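Local coordinates for protein beta-galactosidase (PDB 3OG2) that probably hydrolyses terminal non-reducing beta-D-galactose residues in beta-D-galactosides, as a glycoprotein of glycoside hydrolase family 35, at residues A103-G108 and G169-L174; D406-R411 and K426-A431; L589-A594 and I981-E986. One frame throughout, in Å; residues are numbered along the deposited sequence.

Contact 1: A103-G108 and G169-L174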
loop_
_atom_site.group_PDB
_atom_site.type_symbol
_atom_site.label_atom_id
_atom_site.label_comp_id
_atom_site.label_asym_id
_atom_site.label_seq_id
_atom_site.Cartn_x
_atom_site.Cartn_y
_atom_site.Cartn_z
ATOM N N ALA A 103 13.410 -2.692 11.118
ATOM C CA ALA A 103 13.531 -1.527 10.251
ATOM C C ALA A 103 12.771 -0.335 10.842
ATOM O O ALA A 103 13.199 0.798 10.704
ATOM C CB ALA A 103 12.997 -1.824 8.853
ATOM N N ALA A 104 11.629 -0.579 11.479
ATOM C CA ALA A 104 10.879 0.523 12.099
ATOM C C ALA A 104 11.735 1.183 13.172
ATOM O O ALA A 104 11.873 2.407 13.237
ATOM C CB ALA A 104 9.561 0.018 12.711
ATOM N N THR A 105 12.329 0.328 14.017
ATOM C CA THR A 105 13.226 0.897 15.074
ATOM C C THR A 105 14.380 1.664 14.438
ATOM O O THR A 105 14.699 2.760 14.913
ATOM C CB THR A 105 13.751 -0.233 15.959
ATOM O OG1 THR A 105 12.642 -0.812 16.648
ATOM C CG2 THR A 105 14.801 0.279 16.959
ATOM N N LYS A 106 14.981 1.129 13.387
ATOM C CA LYS A 106 16.125 1.801 12.766
ATOM C C LYS A 106 15.748 3.125 12.102
ATOM O O LYS A 106 16.589 4.017 12.070
ATOM C CB LYS A 106 16.748 0.840 11.729
ATOM C CG LYS A 106 18.123 1.321 11.248
ATOM C CD LYS A 106 18.927 0.192 10.571
ATOM C CE LYS A 106 20.289 0.738 10.140
ATOM N NZ LYS A 106 20.280 2.208 9.802
ATOM N N ALA A 107 14.511 3.208 11.615
ATOM C CA ALA A 107 14.047 4.424 10.944
ATOM C C ALA A 107 13.489 5.413 11.925
ATOM O O ALA A 107 13.255 6.559 11.562
ATOM C CB ALA A 107 12.972 4.097 9.923
ATOM N N GLY A 108 13.194 5.005 13.155
ATOM C CA GLY A 108 12.534 5.863 14.105
ATOM C C GLY A 108 11.041 6.011 13.813
ATOM O O GLY A 108 10.520 7.124 13.942
ATOM N N GLY A 169 10.486 -2.021 24.535
ATOM C CA GLY A 169 11.579 -1.450 23.759
ATOM C C GLY A 169 11.412 -1.588 22.258
ATOM O O GLY A 169 12.389 -1.381 21.541
ATOM N N GLY A 170 10.204 -1.914 21.786
ATOM C CA GLY A 170 9.945 -2.098 20.352
ATOM C C GLY A 170 9.086 -0.954 19.836
ATOM O O GLY A 170 8.757 0.047 20.521
ATOM N N PRO A 171 8.767 -1.063 18.551
ATOM C CA PRO A 171 8.060 0.029 17.871
ATOM C C PRO A 171 6.549 0.026 17.976
ATOM O O PRO A 171 5.964 1.030 17.557
ATOM C CB PRO A 171 8.494 -0.204 16.390
ATOM C CG PRO A 171 8.672 -1.701 16.322
ATOM C CD PRO A 171 9.272 -2.100 17.640
ATOM N N VAL A 172 5.908 -1.038 18.438
ATOM C CA VAL A 172 4.425 -1.102 18.347
ATOM C C VAL A 172 3.755 -0.285 19.450
ATOM O O VAL A 172 4.020 -0.500 20.648
ATOM C CB VAL A 172 3.939 -2.570 18.382
ATOM C CG1 VAL A 172 2.414 -2.593 18.421
ATOM C CG2 VAL A 172 4.444 -3.337 17.165
ATOM N N ILE A 173 2.910 0.658 19.040
ATOM C CA ILE A 173 2.237 1.529 20.015
ATOM C C ILE A 173 0.731 1.336 20.090
ATOM O O ILE A 173 0.113 1.790 21.047
ATOM C CB ILE A 173 2.534 3.028 19.674
ATOM C CG1 ILE A 173 2.085 3.423 18.267
ATOM C CG2 ILE A 173 3.999 3.329 19.947
ATOM C CD1 ILE A 173 2.084 4.915 18.028
ATOM N N LEU A 174 0.134 0.694 19.093
ATOM C CA LEU A 174 -1.330 0.568 18.994
ATOM C C LEU A 174 -1.626 -0.772 18.319
ATOM O O LEU A 174 -0.833 -1.262 17.532
ATOM C CB LEU A 174 -1.957 1.654 18.164
ATOM C CG LEU A 174 -1.888 3.068 18.745
ATOM C CD1 LEU A 174 -2.307 4.059 17.640
ATOM C CD2 LEU A 174 -2.817 3.186 19.960
#

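Contact 2: D406-R411 and K426-A431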
loop_
_atom_site.group_PDB
_atom_site.type_symbol
_atom_site.label_atom_id
_atom_site.label_comp_id
_atom_site.label_asym_id
_atom_site.label_seq_id
_atom_site.Cartn_x
_atom_site.Cartn_y
_atom_site.Cartn_z
ATOM N N ASP A 406 -4.266 29.859 16.982
ATOM C CA ASP A 406 -5.378 29.384 16.170
ATOM C C ASP A 406 -4.945 28.961 14.770
ATOM O O ASP A 406 -3.897 29.376 14.263
ATOM C CB ASP A 406 -6.387 30.507 15.970
ATOM C CG ASP A 406 -6.943 31.050 17.256
ATOM O OD1 ASP A 406 -6.960 30.381 18.313
ATOM O OD2 ASP A 406 -7.410 32.249 17.166
ATOM N N PHE A 407 -5.811 28.165 14.158
ATOM C CA PHE A 407 -5.572 27.651 12.814
ATOM C C PHE A 407 -6.828 27.845 12.004
ATOM O O PHE A 407 -7.956 27.708 12.574
ATOM C CB PHE A 407 -5.219 26.140 12.862
ATOM C CG PHE A 407 -3.963 25.848 13.635
ATOM C CD1 PHE A 407 -3.954 25.833 15.022
ATOM C CD2 PHE A 407 -2.745 25.627 12.946
ATOM C CE1 PHE A 407 -2.807 25.618 15.788
ATOM C CE2 PHE A 407 -1.597 25.369 13.702
ATOM C CZ PHE A 407 -1.607 25.392 15.084
ATOM N N PHE A 408 -6.745 28.158 10.734
ATOM C CA PHE A 408 -7.940 28.399 9.916
ATOM C C PHE A 408 -7.767 27.673 8.604
ATOM O O PHE A 408 -6.830 27.973 7.847
ATOM C CB PHE A 408 -8.136 29.898 9.638
ATOM C CG PHE A 408 -8.225 30.676 10.951
ATOM C CD1 PHE A 408 -7.082 31.121 11.588
ATOM C CD2 PHE A 408 -9.498 30.859 11.518
ATOM C CE1 PHE A 408 -7.187 31.757 12.793
ATOM C CE2 PHE A 408 -9.591 31.519 12.749
ATOM C CZ PHE A 408 -8.428 31.914 13.380
ATOM N N VAL A 409 -8.630 26.695 8.364
ATOM C CA VAL A 409 -8.522 25.936 7.125
ATOM C C VAL A 409 -9.454 26.562 6.092
ATOM O O VAL A 409 -10.689 26.629 6.296
ATOM C CB VAL A 409 -8.869 24.444 7.369
ATOM C CG1 VAL A 409 -8.743 23.696 6.021
ATOM C CG2 VAL A 409 -7.981 23.886 8.461
ATOM N N VAL A 410 -8.882 27.011 4.993
ATOM C CA VAL A 410 -9.616 27.717 3.950
ATOM C C VAL A 410 -9.757 26.836 2.724
ATOM O O VAL A 410 -8.779 26.214 2.286
ATOM C CB VAL A 410 -8.851 29.013 3.573
ATOM C CG1 VAL A 410 -9.645 29.806 2.541
ATOM C CG2 VAL A 410 -8.495 29.856 4.806
ATOM N N ARG A 411 -10.976 26.739 2.166
ATOM C CA ARG A 411 -11.192 25.992 0.935
ATOM C C ARG A 411 -12.185 26.774 0.087
ATOM O O ARG A 411 -12.883 27.684 0.566
ATOM C CB ARG A 411 -11.717 24.571 1.219
ATOM C CG ARG A 411 -13.062 24.557 1.929
ATOM C CD ARG A 411 -13.639 23.158 1.852
ATOM N NE ARG A 411 -14.845 22.908 2.613
ATOM C CZ ARG A 411 -16.055 23.192 2.124
ATOM N NH1 ARG A 411 -16.238 23.751 0.929
ATOM N NH2 ARG A 411 -17.111 22.884 2.894
ATOM N N LYS A 426 -10.336 38.005 8.099
ATOM C CA LYS A 426 -10.404 38.799 9.324
ATOM C C LYS A 426 -10.271 37.778 10.455
ATOM O O LYS A 426 -11.200 36.966 10.658
ATOM C CB LYS A 426 -11.703 39.622 9.406
ATOM C CG LYS A 426 -11.726 40.449 10.667
ATOM C CD LYS A 426 -12.899 41.423 10.736
ATOM C CE LYS A 426 -12.394 42.607 11.568
ATOM N NZ LYS A 426 -10.918 42.527 11.869
ATOM N N LEU A 427 -9.117 37.757 11.149
ATOM C CA LEU A 427 -8.803 36.651 12.057
ATOM C C LEU A 427 -8.574 37.196 13.459
ATOM O O LEU A 427 -8.019 38.291 13.617
ATOM C CB LEU A 427 -7.530 35.893 11.625
ATOM C CG LEU A 427 -7.589 35.304 10.216
ATOM C CD1 LEU A 427 -6.301 34.584 9.853
ATOM C CD2 LEU A 427 -8.758 34.346 10.022
ATOM N N PRO A 428 -8.976 36.436 14.436
ATOM C CA PRO A 428 -8.685 36.812 15.820
ATOM C C PRO A 428 -7.213 36.605 16.139
ATOM O O PRO A 428 -6.599 35.586 15.724
ATOM C CB PRO A 428 -9.590 35.874 16.633
ATOM C CG PRO A 428 -9.704 34.654 15.756
ATOM C CD PRO A 428 -9.762 35.180 14.342
ATOM N N THR A 429 -6.642 37.562 16.871
ATOM C CA THR A 429 -5.272 37.444 17.320
ATOM C C THR A 429 -5.179 38.020 18.745
ATOM O O THR A 429 -6.099 38.692 19.185
ATOM C CB THR A 429 -4.216 38.176 16.472
ATOM O OG1 THR A 429 -4.309 39.579 16.725
ATOM C CG2 THR A 429 -4.448 38.002 14.985
ATOM N N SER A 430 -4.068 37.746 19.420
ATOM C CA SER A 430 -3.752 38.393 20.697
ATOM C C SER A 430 -3.669 39.908 20.596
ATOM O O SER A 430 -3.716 40.595 21.620
ATOM C CB SER A 430 -2.405 37.906 21.226
ATOM O OG SER A 430 -1.372 38.185 20.249
ATOM N N ALA A 431 -3.569 40.469 19.390
ATOM C CA ALA A 431 -3.620 41.915 19.277
ATOM C C ALA A 431 -4.999 42.401 18.822
ATOM O O ALA A 431 -5.107 43.574 18.475
ATOM C CB ALA A 431 -2.490 42.353 18.338
#

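Contact 3: L589-A594 and I981-E986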
loop_
_atom_site.group_PDB
_atom_site.type_symbol
_atom_site.label_atom_id
_atom_site.label_comp_id
_atom_site.label_asym_id
_atom_site.label_seq_id
_atom_site.Cartn_x
_atom_site.Cartn_y
_atom_site.Cartn_z
ATOM N N LEU A 589 15.645 12.458 -2.244
ATOM C CA LEU A 589 15.306 11.913 -0.954
ATOM C C LEU A 589 16.448 12.238 0.019
ATOM O O LEU A 589 17.611 12.004 -0.340
ATOM C CB LEU A 589 15.140 10.383 -1.003
ATOM C CG LEU A 589 14.847 9.675 0.321
ATOM C CD1 LEU A 589 13.524 10.165 0.957
ATOM C CD2 LEU A 589 14.751 8.168 0.082
ATOM N N ILE A 590 16.130 12.725 1.212
ATOM C CA ILE A 590 17.099 12.699 2.310
ATOM C C ILE A 590 16.643 11.649 3.290
ATOM O O ILE A 590 15.537 11.732 3.811
ATOM C CB ILE A 590 17.224 14.071 2.987
ATOM C CG1 ILE A 590 17.643 15.124 1.965
ATOM C CG2 ILE A 590 18.136 13.962 4.189
ATOM C CD1 ILE A 590 19.047 14.952 1.386
ATOM N N ARG A 591 17.469 10.618 3.440
ATOM C CA ARG A 591 17.112 9.491 4.275
ATOM C C ARG A 591 17.442 9.748 5.727
ATOM O O ARG A 591 16.640 9.367 6.595
ATOM C CB ARG A 591 17.875 8.218 3.831
ATOM C CG ARG A 591 17.437 7.755 2.440
ATOM C CD ARG A 591 18.369 6.556 2.012
ATOM N NE ARG A 591 17.912 6.147 0.685
ATOM C CZ ARG A 591 16.896 5.337 0.467
ATOM N NH1 ARG A 591 16.219 4.743 1.445
ATOM N NH2 ARG A 591 16.563 5.098 -0.799
ATOM N N SER A 592 18.593 10.318 6.025
ATOM C CA SER A 592 19.012 10.444 7.435
ATOM C C SER A 592 20.185 11.397 7.490
ATOM O O SER A 592 20.864 11.648 6.490
ATOM C CB SER A 592 19.476 9.087 7.975
ATOM O OG SER A 592 20.615 8.588 7.274
ATOM N N VAL A 593 20.467 11.866 8.684
ATOM C CA VAL A 593 21.700 12.564 9.027
ATOM C C VAL A 593 22.253 11.934 10.301
ATOM O O VAL A 593 21.502 11.334 11.118
ATOM C CB VAL A 593 21.491 14.074 9.244
ATOM C CG1 VAL A 593 21.025 14.701 7.928
ATOM C CG2 VAL A 593 20.520 14.322 10.403
ATOM N N ALA A 594 23.561 12.091 10.479
ATOM C CA ALA A 594 24.199 11.632 11.717
ATOM C C ALA A 594 25.399 12.545 11.950
ATOM O O ALA A 594 25.996 13.098 11.004
ATOM C CB ALA A 594 24.615 10.174 11.638
ATOM N N ILE A 981 18.645 5.855 -9.938
ATOM C CA ILE A 981 18.722 6.825 -8.838
ATOM C C ILE A 981 19.992 6.574 -8.040
ATOM O O ILE A 981 20.179 5.497 -7.514
ATOM C CB ILE A 981 17.481 6.643 -7.917
ATOM C CG1 ILE A 981 16.217 6.893 -8.772
ATOM C CG2 ILE A 981 17.603 7.518 -6.683
ATOM C CD1 ILE A 981 15.060 6.048 -8.283
ATOM N N LEU A 982 20.844 7.588 -7.963
ATOM C CA LEU A 982 22.043 7.452 -7.137
ATOM C C LEU A 982 21.606 7.395 -5.693
ATOM O O LEU A 982 20.870 8.295 -5.258
ATOM C CB LEU A 982 22.939 8.669 -7.417
ATOM C CG LEU A 982 24.299 8.638 -6.712
ATOM C CD1 LEU A 982 25.177 7.519 -7.233
ATOM C CD2 LEU A 982 24.983 9.988 -6.886
ATOM N N THR A 983 22.001 6.329 -4.966
ATOM C CA THR A 983 21.308 6.016 -3.733
ATOM C C THR A 983 22.219 5.898 -2.518
ATOM O O THR A 983 23.351 5.381 -2.602
ATOM C CB THR A 983 20.467 4.709 -3.905
ATOM O OG1 THR A 983 19.665 4.540 -2.741
ATOM C CG2 THR A 983 21.348 3.468 -3.964
ATOM N N GLY A 984 21.679 6.345 -1.373
ATOM C CA GLY A 984 22.305 6.257 -0.065
ATOM C C GLY A 984 21.564 5.249 0.806
ATOM O O GLY A 984 21.763 5.266 2.010
ATOM N N ARG A 985 20.733 4.380 0.199
ATOM C CA ARG A 985 20.030 3.354 0.955
ATOM C C ARG A 985 20.966 2.343 1.546
ATOM O O ARG A 985 22.146 2.217 1.140
ATOM C CB ARG A 985 19.052 2.617 0.015
ATOM C CG ARG A 985 19.814 1.707 -0.966
ATOM C CD ARG A 985 18.825 1.143 -1.992
ATOM N NE ARG A 985 19.612 0.443 -3.029
ATOM C CZ ARG A 985 19.034 -0.214 -4.029
ATOM N NH1 ARG A 985 17.708 -0.289 -4.143
ATOM N NH2 ARG A 985 19.802 -0.808 -4.945
ATOM N N GLU A 986 20.463 1.544 2.478
ATOM C CA GLU A 986 21.189 0.369 2.943
ATOM C C GLU A 986 21.077 -0.699 1.868
ATOM O O GLU A 986 20.090 -0.819 1.130
ATOM C CB GLU A 986 20.615 -0.157 4.260
ATOM C CG GLU A 986 20.718 0.787 5.426
ATOM C CD GLU A 986 22.069 1.266 5.862
ATOM O OE1 GLU A 986 22.967 0.395 5.962
ATOM O OE2 GLU A 986 22.304 2.462 6.130
#

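Contact 1: A103-G108 and G169-L174
The first torsion of Thr105, chi1 -65°, sets OG1 beside its own backbone N and brings it near the ring of Pro171, while CG2 stands anti to that N. Thr105 OG1 meets Pro171 CD at 3.7 Å. The two side chains lie nearly perpendicular. This is a van der Waals contact, because the ring carbon gives the hydroxyl no polar partner. The hydroxyl also makes a weak hydrogen bond to the carbonyl of Phe101, one helical turn back. Ala104 carries the apolar half of the contact. Its methyl points at the ring, and Ala104 CB lies 3.8 Å from Pro171 CB. Pro171 CG is 4.1 Å from Ala104 CB and as far from Thr105 OG1, so the ring carbons CB, CG and CD together span both residues.

The contact belongs to the TIM barrel of the family 35 domain. Helix 98-107 is an outer helix, and Pro171 directly precedes the parallel barrel strand 172-177. Strand 110-116 lies next to that strand, and its Leu111 touches both Ala104 and Pro171. Phe62 of helix 58-66 also packs on Ala104. The helix ends in a Schellman motif at Gly108, which has positive phi (76°). Gly108 N bonds back to Thr105 O at 3.2 Å, and its carbonyl accepts from Lys66 NZ.

Contact 2: D406-R411 and K426-A431
The contact joins two antiparallel beta sheets within the range of beta-galactosidase domain 2. Strand 406-412 belongs to the eight-stranded sheet, between strands 394-400 and 450-459. Strand 421-427 is the middle strand of a three-stranded sheet. No hydrogen bond links the two segments; they meet through side chains.

Phe408 is the main platform. Leu427 CD2 sits over one face of its ring, 3.7 Å from the centroid and only 8° off the ring normal. This is a CH-pi contact. The other methyl also touches the ring, Leu427 CD1 lying 4.0 Å from Phe408 CD1. In Leu427, CD1 is the branch anti to CA (chi2 180°), which leaves CD2 to turn over the ring face. The two side chains run antiparallel past one another. Pro428 takes the far end of the ring. Its CD approaches Phe408 CZ obliquely, at 3.7 Å. Tyr388 also meets the Phe408 ring, with the planes at about 50°, and touches Pro428. Ile396 and Pro398 of strand 394-400 pack on Phe408 as well.

Beyond Pro428 the chain makes an ST turn: Ala431 N donates to Thr429 OG1 at 2.9 Å, with a bent N-H...O angle of 141°. The turn lies against Leu465 of strand 462-467. Asp406 adds to the contact at the Pro428 end. Its OD1 accepts from the backbone N of Ala401, while Asp406 OD2 lies 3.6 Å from Pro428 CG.

Contact 3: L589-A594 and I981-E986
Arg591 reaches from a classic beta bulge to an ST turn. In the bulge, Arg591 and Ser592 both face Gln603 of strand 599-605; strand 589-596 is an outermost strand of its sheet. The turn follows strand 981-982, and there Arg985 N donates to Thr983 OG1 at 3.1 Å in a fairly straight bond (162°).

The tight part is the Arg591 guanidinium. It is sandwiched between two aliphatic groups: Arg985 CB lies over one face, 3.5 Å above the plane, and Leu589 CD2 lies over the opposite face at the same height. The chain of Arg591 is extended from CG to NE (chi2 174°, chi3 180°), which carries the group across to the turn. Nearer the bulge, the aliphatic stem touches the turn backbone, with Arg591 CD 3.6 Å from Gly984 O. The polar ends of Arg591 bond outside the two segments: NE and NH2 form salt bridges with Asp605 and Asp60, and NH1 bonds to His63. Asp605 also accepts from Thr983 OG1 and Gly984 N, so one carboxylate ties the arginine to the turn. With an alanine here, Asp60 and Asp605 would probably lose this cationic partner, and a gap would open between Leu589 and Arg985.

The looser side is where the chain runs on to the exposed Glu986 and the two arginine ends part. Arg985 turns off to a salt bridge with Glu945, and Arg591 NH2 stays 6.0 Å from Arg985 NE.

How the contacts relate
The contacts come in order along the chain, without overlap. Contact 1 lies in the TIM barrel, contact 2 in domain 2, and contact 3 joins domain 3 to a segment near the C-terminus. Contacts 1 and 3 are neighbours, with centres about 20 Å apart, and touch lightly where Lys106 meets Glu986. Both also lean on helix 58-66, so this barrel helix lies against parts of the chain nearly 900 residues apart in sequence. Contact 2 stands apart, its centre about 37 Å from that of contact 1 and 38 Å from that of contact 3. All three lie away from the galactose-binding site.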